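Local atomic coordinates of large ribosomal subunit protein uL10 (Thermotoga maritima, PDB entry 1ZAV), a protein that probably forms part of the ribosomal stalk, binding L7/L12 dimers and ribosomal RNA and helping the ribosome engage GTP-bound translation factors. Residues K98-Y101 against N102-D106; V170-A173 against I174-K177. All coordinates share one frame; numbering follows the deposited sequence.

Overall arrangement
Each contact joins successive turns of a single alpha helix, but of two different helices in very different parts of the protein, with centres about 52 Å apart. Contact 1 belongs to helix 94-106, which packs within the globular, sheet-containing part of the chain; there the isoleucine and aromatic side chains are mostly buried against their own chain. Contact 2 lies about 50 Å from the chain centre, near the end of the long helix 138-176, in the region that binds L7/L12 dimers, and residues such as Leu171 and Ile174 pack on side chains of other protein chains instead. Accordingly, contact 1 adds aromatic and aliphatic packing to its backbone bonds, whereas contact 2 relies almost wholly on main-chain bonding.

Contact 1 (K98-Y101 against N102-D106); sequences KIIY and NFYKD
Tyr101 and Lys105, like Ile100 and Tyr104, are neighbours one turn apart on helix 94-106, and the i to i+4 spacing of the alpha helix brings these pairs together. The backbone bonds come first. Asn102 N donates to Lys98 O at 2.9 Å with an N-H...O angle of 167°, and Tyr104 N reaches Ile100 O just as straight. Lys105 N bonds to Tyr101 O at 3.2 Å, whereas Phe103 N shares itself weakly between Ile99 O and Ile100 O.

Apolar packing follows. Ile100 and Tyr104 lie side by side and point the same way, with Ile100 CG1 3.8 Å from Tyr104 CE1. Both also rest on Leu114 of strand 114-119, so this flank of the helix faces the sheet, and the Tyr104 hydroxyl is hydrogen-bonded to Asp29 O.

Tyr101 carries the mixed contacts. With CG anti to its own amide nitrogen (chi1 -179°), the ring slants past Lys105, whose CD comes obliquely to within 3.5 Å of Tyr101 CE2. Asn102 ND2 approaches the ring at its edge, the amide plane turned 61° from it. Beyond the segment the same ring packs on Leu111, Leu114 and Val129, the last in helix 126-133. An alanine here would remove the ring, and is likely to leave the Lys105 aliphatic chain without its support and open a gap toward helix 126-133.

Lys98 and Asn102 run alongside one another as aliphatic and amide groups. The Lys98 ammonium turns elsewhere, to Ala133 O, while Lys98 CG stays 3.6 Å from Asn102 OD1.

Contact 2 (V170-A173 against I174-K177); sequences VLNA and IKEK
Ile174 meets Val170 and Leu171 one turn back on the long helix 138-176, close to its C-terminal end in the region that binds L7/L12 dimers. Here the alpha-helical i to i+4 ladder is seen with few side-chain additions. Ile174 N donates to Val170 O at 3.0 Å, and the side chain stays close to the same carbonyl: CG1, anti to the carbonyl carbon of its own residue at a chi1 of -65°, comes within 3.3 Å of Val170 O, with CD1 a little farther off. Ile174 also packs on apolar side chains of two other protein chains, while Leu171 meets one of these chains, so the helix presents apolar groups to its partners.

At Lys175 the amide again bonds one turn back, to Leu171 O. The side chain starts beside Asn172, with Lys175 CB 3.4 Å from Asn172 O, then bends at its third and fourth torsions; CE passes the Asn172 amide at 4.3 Å from ND2, loosely alongside. Both Asn172 and Lys175 also pack on an apolar side chain of another protein chain, so here even polar residues share in the interface.

Glu176 comes next, and its N-H is held by Asn172 O at 2.7 Å, a short bond with an N-H...O angle of 146°. Its side chain folds back at chi2 toward the preceding turn, and Glu176 CB lies 3.1 Å from Ala173 O.

Lys177 reaches back with its amide, while its side chain extends away from the turn and also meets a basic side chain of another protein chain. Lys177 N donates to Ala173 O at 3.1 Å, with an N-H...O angle of 164°.

Contact 1 (K98-Y101 against N102-D106)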
loop_
_atom_site.group_PDB
_atom_site.type_symbol
_atom_site.label_atom_id
_atom_site.label_comp_id
_atom_site.label_asym_id
_atom_site.label_seq_id
_atom_site.Cartn_x
_atom_site.Cartn_y
_atom_site.Cartn_z
ATOM N N LYS A 98 -3.533 -15.706 13.060
ATOM C CA LYS A 98 -4.290 -14.769 13.898
ATOM C C LYS A 98 -4.886 -15.463 15.113
ATOM O O LYS A 98 -4.872 -14.923 16.225
ATOM C CB LYS A 98 -5.424 -14.128 13.096
ATOM C CG LYS A 98 -6.212 -13.082 13.890
ATOM C CD LYS A 98 -7.540 -12.743 13.230
ATOM C CE LYS A 98 -7.377 -12.415 11.751
ATOM N NZ LYS A 98 -6.509 -11.224 11.512
ATOM N N ILE A 99 -5.430 -16.659 14.895
ATOM C CA ILE A 99 -6.033 -17.422 15.975
ATOM C C ILE A 99 -5.042 -17.765 17.090
ATOM O O ILE A 99 -5.342 -17.580 18.269
ATOM C CB ILE A 99 -6.693 -18.740 15.439
ATOM C CG1 ILE A 99 -7.919 -18.391 14.588
ATOM C CG2 ILE A 99 -7.117 -19.645 16.603
ATOM C CD1 ILE A 99 -8.547 -19.575 13.869
ATOM N N ILE A 100 -3.857 -18.257 16.736
ATOM C CA ILE A 100 -2.909 -18.622 17.774
ATOM C C ILE A 100 -2.253 -17.390 18.389
ATOM O O ILE A 100 -1.847 -17.405 19.551
ATOM C CB ILE A 100 -1.823 -19.588 17.239
ATOM C CG1 ILE A 100 -1.074 -20.223 18.417
ATOM C CG2 ILE A 100 -0.872 -18.841 16.329
ATOM C CD1 ILE A 100 -0.066 -21.286 18.006
ATOM N N TYR A 101 -2.152 -16.323 17.608
ATOM C CA TYR A 101 -1.569 -15.076 18.104
ATOM C C TYR A 101 -2.486 -14.524 19.209
ATOM O O TYR A 101 -2.030 -14.184 20.299
ATOM C CB TYR A 101 -1.466 -14.047 16.974
ATOM C CG TYR A 101 -0.854 -12.723 17.397
ATOM C CD1 TYR A 101 0.525 -12.591 17.563
ATOM C CD2 TYR A 101 -1.658 -11.604 17.638
ATOM C CE1 TYR A 101 1.093 -11.373 17.959
ATOM C CE2 TYR A 101 -1.102 -10.385 18.037
ATOM C CZ TYR A 101 0.274 -10.278 18.194
ATOM O OH TYR A 101 0.826 -9.077 18.583
ATOM N N ASN A 102 -3.781 -14.456 18.922
ATOM C CA ASN A 102 -4.751 -13.948 19.893
ATOM C C ASN A 102 -4.975 -14.904 21.066
ATOM O O ASN A 102 -5.440 -14.493 22.131
ATOM C CB ASN A 102 -6.079 -13.648 19.190
ATOM C CG ASN A 102 -5.986 -12.456 18.246
ATOM O OD1 ASN A 102 -6.781 -12.323 17.314
ATOM N ND2 ASN A 102 -5.013 -11.579 18.490
ATOM N N PHE A 103 -4.646 -16.183 20.881
ATOM C CA PHE A 103 -4.814 -17.153 21.953
ATOM C C PHE A 103 -3.725 -16.920 22.992
ATOM O O PHE A 103 -4.002 -16.882 24.196
ATOM C CB PHE A 103 -4.713 -18.588 21.418
ATOM C CG PHE A 103 -4.883 -19.643 22.478
ATOM C CD1 PHE A 103 -6.150 -20.005 22.923
ATOM C CD2 PHE A 103 -3.774 -20.269 23.034
ATOM C CE1 PHE A 103 -6.309 -20.971 23.910
ATOM C CE2 PHE A 103 -3.916 -21.232 24.021
ATOM C CZ PHE A 103 -5.190 -21.589 24.462
ATOM N N TYR A 104 -2.486 -16.778 22.525
ATOM C CA TYR A 104 -1.361 -16.539 23.420
ATOM C C TYR A 104 -1.593 -15.227 24.163
ATOM O O TYR A 104 -1.237 -15.097 25.331
ATOM C CB TYR A 104 -0.045 -16.471 22.636
ATOM C CG TYR A 104 0.649 -17.812 22.502
ATOM C CD1 TYR A 104 -0.007 -18.907 21.937
ATOM C CD2 TYR A 104 1.947 -17.997 22.981
ATOM C CE1 TYR A 104 0.612 -20.166 21.858
ATOM C CE2 TYR A 104 2.577 -19.243 22.905
ATOM C CZ TYR A 104 1.900 -20.322 22.346
ATOM O OH TYR A 104 2.508 -21.555 22.291
ATOM N N LYS A 105 -2.195 -14.263 23.476
ATOM C CA LYS A 105 -2.486 -12.967 24.083
ATOM C C LYS A 105 -3.537 -13.101 25.178
ATOM O O LYS A 105 -3.367 -12.569 26.277
ATOM C CB LYS A 105 -2.964 -11.972 23.023
ATOM C CG LYS A 105 -1.837 -11.191 22.367
ATOM C CD LYS A 105 -2.357 -10.260 21.279
ATOM C CE LYS A 105 -3.390 -9.279 21.812
ATOM N NZ LYS A 105 -3.922 -8.409 20.725
ATOM N N ASP A 106 -4.618 -13.815 24.877
ATOM C CA ASP A 106 -5.689 -14.032 25.847
ATOM C C ASP A 106 -5.141 -14.732 27.091
ATOM O O ASP A 106 -5.612 -14.507 28.205
ATOM C CB ASP A 106 -6.795 -14.898 25.236
ATOM C CG ASP A 106 -7.461 -14.247 24.047
ATOM O OD1 ASP A 106 -8.318 -14.901 23.415
ATOM O OD2 ASP A 106 -7.133 -13.082 23.741
#

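Contact 2 (V170-A173 against I174-K177)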
loop_
_atom_site.group_PDB
_atom_site.type_symbol
_atom_site.label_atom_id
_atom_site.label_comp_id
_atom_site.label_asym_id
_atom_site.label_seq_id
_atom_site.Cartn_x
_atom_site.Cartn_y
_atom_site.Cartn_z
ATOM N N VAL A 170 0.990 30.054 2.329
ATOM C CA VAL A 170 1.929 31.104 2.703
ATOM C C VAL A 170 1.230 32.416 3.056
ATOM O O VAL A 170 1.715 33.167 3.904
ATOM C CB VAL A 170 2.987 31.362 1.597
ATOM C CG1 VAL A 170 2.372 32.110 0.424
ATOM C CG2 VAL A 170 4.151 32.135 2.181
ATOM N N LEU A 171 0.097 32.694 2.418
ATOM C CA LEU A 171 -0.633 33.921 2.717
ATOM C C LEU A 171 -1.184 33.819 4.135
ATOM O O LEU A 171 -1.137 34.786 4.895
ATOM C CB LEU A 171 -1.777 34.141 1.714
ATOM C CG LEU A 171 -1.366 34.497 0.277
ATOM C CD1 LEU A 171 -2.605 34.658 -0.586
ATOM C CD2 LEU A 171 -0.537 35.784 0.266
ATOM N N ASN A 172 -1.706 32.647 4.487
ATOM C CA ASN A 172 -2.239 32.434 5.827
ATOM C C ASN A 172 -1.113 32.592 6.831
ATOM O O ASN A 172 -1.299 33.171 7.904
ATOM C CB ASN A 172 -2.843 31.037 5.962
ATOM C CG ASN A 172 -4.257 30.965 5.445
ATOM O OD1 ASN A 172 -4.851 29.887 5.382
ATOM N ND2 ASN A 172 -4.813 32.111 5.077
ATOM N N ALA A 173 0.061 32.076 6.475
ATOM C CA ALA A 173 1.227 32.173 7.341
ATOM C C ALA A 173 1.527 33.640 7.650
ATOM O O ALA A 173 1.719 34.016 8.807
ATOM C CB ALA A 173 2.424 31.521 6.674
ATOM N N ILE A 174 1.561 34.468 6.610
ATOM C CA ILE A 174 1.829 35.889 6.781
ATOM C C ILE A 174 0.771 36.534 7.672
ATOM O O ILE A 174 1.073 37.447 8.440
ATOM C CB ILE A 174 1.852 36.621 5.424
ATOM C CG1 ILE A 174 3.022 36.107 4.582
ATOM C CG2 ILE A 174 1.959 38.127 5.642
ATOM C CD1 ILE A 174 3.040 36.646 3.170
ATOM N N LYS A 175 -0.470 36.070 7.563
ATOM C CA LYS A 175 -1.541 36.617 8.385
ATOM C C LYS A 175 -1.361 36.126 9.815
ATOM O O LYS A 175 -1.637 36.849 10.775
ATOM C CB LYS A 175 -2.912 36.188 7.856
ATOM C CG LYS A 175 -4.074 36.715 8.696
ATOM C CD LYS A 175 -5.412 36.620 7.977
ATOM C CE LYS A 175 -5.901 35.189 7.845
ATOM N NZ LYS A 175 -6.292 34.584 9.145
ATOM N N GLU A 176 -0.886 34.891 9.944
ATOM C CA GLU A 176 -0.656 34.280 11.245
ATOM C C GLU A 176 0.314 35.120 12.075
ATOM O O GLU A 176 0.019 35.473 13.217
ATOM C CB GLU A 176 -0.087 32.870 11.067
ATOM C CG GLU A 176 -0.876 31.762 11.761
ATOM C CD GLU A 176 -2.163 31.397 11.037
ATOM O OE1 GLU A 176 -2.864 30.473 11.504
ATOM O OE2 GLU A 176 -2.473 32.027 10.003
ATOM N N LYS A 177 1.471 35.434 11.499
ATOM C CA LYS A 177 2.482 36.227 12.191
ATOM C C LYS A 177 1.915 37.482 12.838
ATOM O O LYS A 177 2.462 37.986 13.820
ATOM C CB LYS A 177 3.600 36.637 11.227
ATOM C CG LYS A 177 4.630 35.558 10.955
ATOM C CD LYS A 177 5.839 36.138 10.233
ATOM C CE LYS A 177 6.936 35.098 10.040
ATOM N NZ LYS A 177 8.137 35.675 9.363
#